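Local coordinates for hypothetical protein TM0486 (Thermotoga maritima, PDB 1VK8) that binds thiamin and is involved in the cell's response to oxidative conditions, at residues I35-A38 with I39-I42. Sequence-based numbering, arbitrary orientation.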
loop_
_atom_site.group_PDB
_atom_site.type_symbol
_atom_site.label_atom_id
_atom_site.label_comp_id
_atom_site.label_asym_id
_atom_site.label_seq_id
_atom_site.Cartn_x
_atom_site.Cartn_y
_atom_site.Cartn_z
ATOM N N ILE C 35 -3.605 7.001 16.229
ATOM C CA ILE C 35 -3.075 5.659 16.012
ATOM C C ILE C 35 -3.276 4.779 17.216
ATOM O O ILE C 35 -3.597 3.605 17.074
ATOM C CB ILE C 35 -1.588 5.710 15.609
ATOM C CG1 ILE C 35 -1.400 6.501 14.310
ATOM C CG2 ILE C 35 -1.033 4.291 15.431
ATOM C CD1 ILE C 35 -2.234 6.039 13.202
ATOM N N ASP C 36 -3.100 5.351 18.404
ATOM C CA ASP C 36 -3.345 4.654 19.653
ATOM C C ASP C 36 -4.782 4.156 19.764
ATOM O O ASP C 36 -5.024 3.067 20.266
ATOM C CB ASP C 36 -3.090 5.589 20.861
ATOM C CG ASP C 36 -1.614 5.871 21.118
ATOM O OD1 ASP C 36 -0.743 5.390 20.363
ATOM O OD2 ASP C 36 -1.248 6.582 22.072
ATOM N N ARG C 37 -5.738 4.992 19.366
ATOM C CA ARG C 37 -7.162 4.650 19.453
ATOM C C ARG C 37 -7.478 3.545 18.463
ATOM O O ARG C 37 -8.243 2.653 18.762
ATOM C CB ARG C 37 -8.053 5.862 19.142
ATOM C CG ARG C 37 -7.933 7.039 20.121
ATOM C CD ARG C 37 -8.152 6.709 21.584
ATOM N NE ARG C 37 -7.048 7.255 22.391
ATOM C CZ ARG C 37 -6.088 6.550 23.005
ATOM N NH1 ARG C 37 -6.050 5.214 22.967
ATOM N NH2 ARG C 37 -5.152 7.204 23.684
ATOM N N ALA C 38 -6.881 3.633 17.282
ATOM C CA ALA C 38 -7.005 2.611 16.266
ATOM C C ALA C 38 -6.519 1.265 16.786
ATOM O O ALA C 38 -7.244 0.275 16.704
ATOM C CB ALA C 38 -6.270 3.003 15.047
ATOM N N ILE C 39 -5.326 1.247 17.365
ATOM C CA ILE C 39 -4.756 0.003 17.912
ATOM C C ILE C 39 -5.592 -0.536 19.056
ATOM O O ILE C 39 -5.902 -1.717 19.077
ATOM C CB ILE C 39 -3.258 0.168 18.277
ATOM C CG1 ILE C 39 -2.464 0.445 16.999
ATOM C CG2 ILE C 39 -2.716 -1.118 18.973
ATOM C CD1 ILE C 39 -1.103 1.015 17.223
ATOM N N GLU C 40 -6.008 0.333 19.976
ATOM C CA GLU C 40 -6.874 -0.063 21.065
ATOM C C GLU C 40 -8.188 -0.658 20.555
ATOM O O GLU C 40 -8.671 -1.676 21.069
ATOM C CB GLU C 40 -7.125 1.156 21.951
ATOM C CG GLU C 40 -8.036 0.946 23.139
ATOM C CD GLU C 40 -8.137 2.201 24.010
ATOM O OE1 GLU C 40 -8.377 3.321 23.466
ATOM O OE2 GLU C 40 -7.975 2.064 25.239
ATOM N N LYS C 41 -8.778 -0.039 19.539
ATOM C CA LYS C 41 -10.009 -0.570 18.973
ATOM C C LYS C 41 -9.769 -1.946 18.331
ATOM O O LYS C 41 -10.556 -2.872 18.536
ATOM C CB LYS C 41 -10.628 0.416 17.974
ATOM C CG LYS C 41 -11.901 -0.076 17.308
ATOM C CD LYS C 41 -13.034 -0.291 18.294
ATOM C CE LYS C 41 -13.684 0.987 18.734
ATOM N NZ LYS C 41 -14.965 0.731 19.448
ATOM N N ILE C 42 -8.724 -2.075 17.518
ATOM C CA ILE C 42 -8.407 -3.374 16.910
ATOM C C ILE C 42 -8.252 -4.501 17.968
ATOM O O ILE C 42 -8.712 -5.623 17.762
ATOM C CB ILE C 42 -7.138 -3.238 16.030
ATOM C CG1 ILE C 42 -7.434 -2.371 14.802
ATOM C CG2 ILE C 42 -6.639 -4.597 15.572
ATOM C CD1 ILE C 42 -6.199 -1.868 14.099
#
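Two successive turns of the amphipathic helix 31-43 meet here, joined on the outer side by an i to i+3 salt bridge between Arg37 and Glu40 and on the inner side by a contact between Ile35 and Ile39. NH1 of Arg37 lies 3.0 Å from OE1 of Glu40, but the hydrogen bond within this ion pair is weak, bent to 125° at the hydrogen, and the guanidinium and carboxylate planes stand 49° apart. The two chains run side by side: Glu40 sends its CG anti to the backbone N (chi1 179°) and stays extended, whereas Arg37 bends at chi2 and chi3, which sets CB of Asp36 3.4 Å above one face of the guanidinium, offset toward its rim. Cut back to an alanine, Arg37 would probably leave the Glu40 carboxylate without this positive mate and Asp36 CB without the flat group that lies against it. The carboxylate of Asp36 itself turns to Lys104 of the second subunit, with which it forms a salt bridge.

In this ferredoxin-like beta-alpha-beta-beta-alpha-beta fold, helix 31-43 lies against the four-stranded antiparallel sheet: branched Ile35, Ile39 and Ile42 and small Ala38 turn apolar surface to strands 16-24 and 56-60, while charged Asp36, Arg37 and Glu40 lie on the outer side. CG2 of Ile35 touches CD1 of Ile39 at 3.7 Å, the two branched chains crossing at a slant; Tyr105 of the second subunit packs on both. Ala38, whose lone methyl lets neighbours come close, touches Val22 of strand 16-24 and Leu76 of helix 62-76, while Ile42 reaches Ile20 and Val58. Regular i to i+4 backbone bonds hold the turns together, among them Ile42 N to Ala38 O at 2.9 Å.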